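Local structure of Ton_1535 (Thermococcus onnurineus, 3ZPJ) at residues A[207-212]-A[251-256]; A[242-247]-A[284-289]. The protein is of unknown function but folds as an all-helical alpha-solenoid, in which a left-handed helical turn departs from the usual winding. One frame throughout, in Å; residues are numbered along the deposited sequence.

Contact 1: A[207-212]-A[251-256]; sequences AKTVYD and ALWMKR
Leu252 meets Thr209 through the methyl of the threonine, which lies against CB, CG and CD2 of the leucine, the approach of Thr209 CG2 to Leu252 CG being 3.9 Å. The two side chains slant across each other in a purely apolar touch. Leu252 also packs on Leu289 and Leu293 of helix 280-293, and thus touches side chains of two other helices.

One residue on, Trp253 meets both Val210 and Thr209. Its CB is 4.0 Å from Val210 CG2, and its side chain and that of Thr209 cross at about a right angle, the edge of the six-membered ring meeting the threonine. Thr209 OG1 sits at that edge, near the ring plane and 3.7 Å from Trp253 CE3. The indole is brought there with CG anti to the backbone N (chi1 175°), and it runs on along helix 194-209 to Lys202, Glu205 and Leu206. The contact thus seats the last turn of helix 194-209, and Val210 where the chain leaves helical geometry, on the C-terminal turn of helix 240-256, as part of the helix-on-helix stacking of an alpha-solenoid.

At the end of the helix, Arg256, extended from CG to NE, lays its guanidinium against Leu252, one turn earlier, whose CG lies 3.8 Å above the centre of its plane. Arg256 NH1 comes to 3.5 Å from Thr209 OG1, at the guanidinium edge, but no hydrogen bond forms; the hydroxyl is bonded to the carbonyl of Glu205. Replacing Thr209 by an alanine removes the methyl and the hydroxyl, which would probably leave a gap against Leu252 and the indole edge and the Glu205 carbonyl without that bond. The charge of Arg256 is answered by Glu292, in a salt bridge through NH2.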
loop_
_atom_site.group_PDB
_atom_site.type_symbol
_atom_site.label_atom_id
_atom_site.label_comp_id
_atom_site.label_asym_id
_atom_site.label_seq_id
_atom_site.Cartn_x
_atom_site.Cartn_y
_atom_site.Cartn_z
ATOM N N ALA A 207 -6.323 4.210 1.800
ATOM C CA ALA A 207 -5.359 3.597 2.703
ATOM C C ALA A 207 -5.622 4.005 4.161
ATOM O O ALA A 207 -5.453 3.200 5.070
ATOM C CB ALA A 207 -3.922 3.942 2.305
ATOM N N LYS A 208 -6.035 5.253 4.371
ATOM C CA LYS A 208 -6.311 5.752 5.717
ATOM C C LYS A 208 -7.567 5.133 6.308
ATOM O O LYS A 208 -7.625 4.875 7.502
ATOM C CB LYS A 208 -6.455 7.279 5.728
ATOM C CG LYS A 208 -5.174 8.023 6.006
ATOM C CD LYS A 208 -5.341 9.520 5.765
ATOM C CE LYS A 208 -3.985 10.223 5.747
ATOM N NZ LYS A 208 -4.089 11.660 5.308
ATOM N N THR A 209 -8.568 4.901 5.466
ATOM C CA THR A 209 -9.858 4.392 5.914
ATOM C C THR A 209 -9.763 2.898 6.191
ATOM O O THR A 209 -10.218 2.412 7.229
ATOM C CB THR A 209 -10.939 4.594 4.847
ATOM O OG1 THR A 209 -10.940 5.962 4.406
ATOM C CG2 THR A 209 -12.315 4.222 5.409
ATOM N N VAL A 210 -9.194 2.163 5.246
ATOM C CA VAL A 210 -9.021 0.721 5.402
ATOM C C VAL A 210 -7.542 0.471 5.713
ATOM O O VAL A 210 -6.726 0.250 4.810
ATOM C CB VAL A 210 -9.432 -0.013 4.123
ATOM C CG1 VAL A 210 -9.459 -1.504 4.364
ATOM C CG2 VAL A 210 -10.804 0.448 3.674
ATOM N N TYR A 211 -7.220 0.526 7.003
ATOM C CA TYR A 211 -5.853 0.628 7.482
ATOM C C TYR A 211 -5.363 -0.688 8.059
ATOM O O TYR A 211 -4.361 -1.232 7.605
ATOM C CB TYR A 211 -5.766 1.709 8.562
ATOM C CG TYR A 211 -4.353 2.108 8.927
ATOM C CD1 TYR A 211 -3.678 3.064 8.184
ATOM C CD2 TYR A 211 -3.698 1.543 10.028
ATOM C CE1 TYR A 211 -2.393 3.447 8.514
ATOM C CE2 TYR A 211 -2.398 1.922 10.366
ATOM C CZ TYR A 211 -1.759 2.880 9.589
ATOM O OH TYR A 211 -0.480 3.281 9.867
ATOM N N ASP A 212 -6.064 -1.187 9.073
ATOM C CA ASP A 212 -5.659 -2.416 9.752
ATOM C C ASP A 212 -5.698 -3.606 8.803
ATOM O O ASP A 212 -4.779 -4.424 8.787
ATOM C CB ASP A 212 -6.545 -2.680 10.973
ATOM C CG ASP A 212 -6.424 -1.589 12.044
ATOM O OD1 ASP A 212 -6.873 -0.447 11.794
ATOM O OD2 ASP A 212 -5.894 -1.877 13.141
ATOM N N ALA A 251 -17.032 -0.846 5.242
ATOM C CA ALA A 251 -18.335 -0.191 5.185
ATOM C C ALA A 251 -18.127 1.322 5.107
ATOM O O ALA A 251 -18.815 2.018 4.369
ATOM C CB ALA A 251 -19.171 -0.554 6.392
ATOM N N LEU A 252 -17.152 1.817 5.856
ATOM C CA LEU A 252 -16.880 3.244 5.895
ATOM C C LEU A 252 -16.392 3.746 4.531
ATOM O O LEU A 252 -16.747 4.833 4.079
ATOM C CB LEU A 252 -15.848 3.550 6.986
ATOM C CG LEU A 252 -15.589 5.025 7.283
ATOM C CD1 LEU A 252 -16.909 5.747 7.557
ATOM C CD2 LEU A 252 -14.646 5.145 8.460
ATOM N N TRP A 253 -15.577 2.949 3.865
ATOM C CA TRP A 253 -15.089 3.368 2.561
ATOM C C TRP A 253 -16.234 3.336 1.541
ATOM O O TRP A 253 -16.372 4.233 0.710
ATOM C CB TRP A 253 -13.899 2.519 2.091
ATOM C CG TRP A 253 -13.515 2.912 0.716
ATOM C CD1 TRP A 253 -13.782 2.238 -0.439
ATOM C CD2 TRP A 253 -12.850 4.114 0.337
ATOM N NE1 TRP A 253 -13.305 2.940 -1.521
ATOM C CE2 TRP A 253 -12.724 4.097 -1.068
ATOM C CE3 TRP A 253 -12.323 5.199 1.051
ATOM C CZ2 TRP A 253 -12.110 5.127 -1.773
ATOM C CZ3 TRP A 253 -11.731 6.222 0.356
ATOM C CH2 TRP A 253 -11.620 6.178 -1.045
ATOM N N MET A 254 -17.077 2.314 1.633
ATOM C CA MET A 254 -18.216 2.210 0.743
ATOM C C MET A 254 -19.111 3.433 0.937
ATOM O O MET A 254 -19.695 3.958 -0.020
ATOM C CB MET A 254 -18.979 0.902 1.001
ATOM C CG MET A 254 -18.116 -0.338 0.818
ATOM S SD MET A 254 -18.976 -1.874 1.088
ATOM C CE MET A 254 -20.209 -1.681 -0.151
ATOM N N LYS A 255 -19.208 3.888 2.182
ATOM C CA LYS A 255 -20.093 4.994 2.519
ATOM C C LYS A 255 -19.574 6.255 1.863
ATOM O O LYS A 255 -20.344 7.095 1.430
ATOM C CB LYS A 255 -20.157 5.184 4.028
ATOM C CG LYS A 255 -21.127 6.259 4.519
ATOM C CD LYS A 255 -20.886 6.493 6.004
ATOM C CE LYS A 255 -21.388 7.860 6.468
ATOM N NZ LYS A 255 -22.879 7.885 6.588
ATOM N N ARG A 256 -18.255 6.366 1.775
ATOM C CA ARG A 256 -17.623 7.569 1.274
ATOM C C ARG A 256 -17.577 7.657 -0.261
ATOM O O ARG A 256 -17.478 8.749 -0.823
ATOM C CB ARG A 256 -16.244 7.703 1.908
ATOM C CG ARG A 256 -16.389 7.933 3.403
ATOM C CD ARG A 256 -15.075 7.998 4.153
ATOM N NE ARG A 256 -15.291 8.474 5.521
ATOM C CZ ARG A 256 -14.353 8.492 6.462
ATOM N NH1 ARG A 256 -13.132 8.051 6.191
ATOM N NH2 ARG A 256 -14.634 8.949 7.676
#

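Contact 2: A[242-247]-A[284-289]; sequences MRLIGE and QHIARL
Ile245 and Ile286 meet at the centre of this contact, their side chains crossing at about a right angle. Ile245 CD1 lies 3.5 Å from Ile286 CG1 and nearly as close to Ile286 CD1. The extended outer arm of Ile286 (chi2 165°) carries that CD1 toward helix 240-256, where Leu244 CD2 also meets it, at 4.1 Å.

Higher up the same arm of Ile245, CG1 is 3.7 Å from His285 CD2, an oblique approach, while the other branch, Ile245 CG2, lies close to His285 NE2. Leu289 rounds off the first shell, with its CD1 4.2 Å from Ile245 CG2. The same methyl of Leu289, one turn along from the histidine, stands 3.7 Å above the imidazole plane, displaced toward the rim, so the ring is packed by Leu289 over one face and by Ile245 obliquely.

Further out, His285 NE2 makes a weak hydrogen bond to Asp212 OD1, which may help to fix how the ring is turned. Phe278, in the loop before helix 280-293, touches both Leu244 and Ile286, and Leu248 extends the apolar seam by packing on Ile286 and Leu289. Within helix 240-256, Arg243 NE makes a salt-bridging hydrogen bond to Glu247 OE2, at 3.1 Å and nearly straight (170°); Glu247 OE2 lies in the guanidinium plane of Arg243, while NE meets the carboxylate from above its plane. Side chains of this pair touch Lys235 of helix 227-237.

The axes of the two segments are 10.5 Å apart and their directions differ by 21°. Such nearly parallel packing of helices that follow one another at alternate positions in the chain, here with helix 262-271 in between, is characteristic of an alpha-solenoid.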
loop_
_atom_site.group_PDB
_atom_site.type_symbol
_atom_site.label_atom_id
_atom_site.label_comp_id
_atom_site.label_asym_id
_atom_site.label_seq_id
_atom_site.Cartn_x
_atom_site.Cartn_y
_atom_site.Cartn_z
ATOM N N MET A 242 -10.344 -8.348 14.559
ATOM C CA MET A 242 -9.772 -7.791 13.339
ATOM C C MET A 242 -10.763 -7.903 12.184
ATOM O O MET A 242 -10.854 -7.012 11.349
ATOM C CB MET A 242 -8.436 -8.448 12.982
ATOM C CG MET A 242 -7.260 -7.928 13.793
ATOM S SD MET A 242 -5.770 -8.939 13.601
ATOM C CE MET A 242 -4.855 -7.966 12.415
ATOM N N ARG A 243 -11.523 -8.988 12.156
ATOM C CA ARG A 243 -12.539 -9.159 11.123
ATOM C C ARG A 243 -13.679 -8.153 11.264
ATOM O O ARG A 243 -14.268 -7.713 10.277
ATOM C CB ARG A 243 -13.117 -10.569 11.147
ATOM C CG ARG A 243 -14.048 -10.807 9.985
ATOM C CD ARG A 243 -14.565 -12.210 9.929
ATOM N NE ARG A 243 -15.851 -12.235 9.238
ATOM C CZ ARG A 243 -16.616 -13.314 9.111
ATOM N NH1 ARG A 243 -16.220 -14.477 9.619
ATOM N NH2 ARG A 243 -17.773 -13.226 8.466
ATOM N N LEU A 244 -13.993 -7.802 12.504
ATOM C CA LEU A 244 -15.015 -6.817 12.770
ATOM C C LEU A 244 -14.537 -5.442 12.309
ATOM O O LEU A 244 -15.226 -4.763 11.544
ATOM C CB LEU A 244 -15.381 -6.813 14.256
ATOM C CG LEU A 244 -16.470 -5.846 14.723
ATOM C CD1 LEU A 244 -17.594 -5.773 13.726
ATOM C CD2 LEU A 244 -17.018 -6.301 16.082
ATOM N N ILE A 245 -13.363 -5.032 12.777
ATOM C CA ILE A 245 -12.832 -3.726 12.421
ATOM C C ILE A 245 -12.710 -3.629 10.905
ATOM O O ILE A 245 -13.065 -2.616 10.311
ATOM C CB ILE A 245 -11.453 -3.452 13.071
ATOM C CG1 ILE A 245 -11.616 -2.839 14.459
ATOM C CG2 ILE A 245 -10.643 -2.463 12.242
ATOM C CD1 ILE A 245 -12.130 -3.770 15.479
ATOM N N GLY A 246 -12.238 -4.700 10.281
ATOM C CA GLY A 246 -11.967 -4.669 8.854
ATOM C C GLY A 246 -13.250 -4.479 8.074
ATOM O O GLY A 246 -13.316 -3.687 7.129
ATOM N N GLU A 247 -14.285 -5.203 8.476
ATOM C CA GLU A 247 -15.575 -5.062 7.818
ATOM C C GLU A 247 -16.118 -3.644 8.000
ATOM O O GLU A 247 -16.626 -3.051 7.055
ATOM C CB GLU A 247 -16.548 -6.151 8.274
ATOM C CG GLU A 247 -16.192 -7.545 7.722
ATOM C CD GLU A 247 -17.037 -8.685 8.294
ATOM O OE1 GLU A 247 -17.730 -8.492 9.318
ATOM O OE2 GLU A 247 -17.008 -9.791 7.718
ATOM N N GLN A 284 -12.378 1.555 21.703
ATOM C CA GLN A 284 -12.214 2.922 21.228
ATOM C C GLN A 284 -12.290 2.995 19.719
ATOM O O GLN A 284 -12.944 3.870 19.153
ATOM C CB GLN A 284 -10.881 3.477 21.705
ATOM C CG GLN A 284 -10.773 3.492 23.213
ATOM C CD GLN A 284 -9.357 3.667 23.687
ATOM O OE1 GLN A 284 -8.488 4.093 22.927
ATOM N NE2 GLN A 284 -9.110 3.337 24.948
ATOM N N HIS A 285 -11.622 2.057 19.070
ATOM C CA HIS A 285 -11.533 2.061 17.621
ATOM C C HIS A 285 -12.913 1.836 16.993
ATOM O O HIS A 285 -13.311 2.537 16.053
ATOM C CB HIS A 285 -10.540 0.988 17.158
ATOM C CG HIS A 285 -10.169 1.100 15.711
ATOM N ND1 HIS A 285 -10.453 2.215 14.956
ATOM C CD2 HIS A 285 -9.530 0.234 14.887
ATOM C CE1 HIS A 285 -10.008 2.033 13.723
ATOM N NE2 HIS A 285 -9.449 0.840 13.655
ATOM N N ILE A 286 -13.643 0.859 17.523
ATOM C CA ILE A 286 -14.966 0.553 17.006
ATOM C C ILE A 286 -15.929 1.722 17.234
ATOM O O ILE A 286 -16.759 2.026 16.366
ATOM C CB ILE A 286 -15.496 -0.755 17.603
ATOM C CG1 ILE A 286 -14.705 -1.930 17.039
ATOM C CG2 ILE A 286 -16.971 -0.936 17.302
ATOM C CD1 ILE A 286 -14.882 -3.228 17.798
ATOM N N ALA A 287 -15.790 2.392 18.381
ATOM C CA ALA A 287 -16.614 3.559 18.696
ATOM C C ALA A 287 -16.394 4.687 17.692
ATOM O O ALA A 287 -17.329 5.355 17.254
ATOM C CB ALA A 287 -16.352 4.043 20.125
ATOM N N ARG A 288 -15.146 4.894 17.307
ATOM C CA ARG A 288 -14.848 5.926 16.336
ATOM C C ARG A 288 -15.417 5.522 14.976
ATOM O O ARG A 288 -16.050 6.338 14.293
ATOM C CB ARG A 288 -13.339 6.152 16.270
ATOM C CG ARG A 288 -12.861 7.094 15.182
ATOM C CD ARG A 288 -11.415 6.755 14.842
ATOM N NE ARG A 288 -10.643 6.532 16.070
ATOM C CZ ARG A 288 -9.637 5.665 16.201
ATOM N NH1 ARG A 288 -9.256 4.916 15.170
ATOM N NH2 ARG A 288 -9.014 5.546 17.371
ATOM N N LEU A 289 -15.210 4.259 14.595
ATOM C CA LEU A 289 -15.689 3.777 13.296
ATOM C C LEU A 289 -17.193 3.931 13.177
ATOM O O LEU A 289 -17.684 4.458 12.186
ATOM C CB LEU A 289 -15.276 2.324 13.042
ATOM C CG LEU A 289 -13.804 2.165 12.645
ATOM C CD1 LEU A 289 -13.354 0.719 12.714
ATOM C CD2 LEU A 289 -13.603 2.705 11.258
#

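In the fold
Contacts 1 and 2 share helix 240-256, which gives its C-terminal turn to the first and an earlier part to the second. Their centres are about 11 Å apart, on the same side of the centre of the chain. Along the sequence the segments alternate: 207-212, 242-247, 251-256, then 284-289. Helix 240-256 therefore packs backward on the end of helix 194-209 and forward on helix 280-293. The two contacts join directly where Leu252 CD2 meets Leu289 CD2 at 3.9 Å. Together they form a continuous buried path through successive helices, consistent with a solenoid built from near neighbours in sequence.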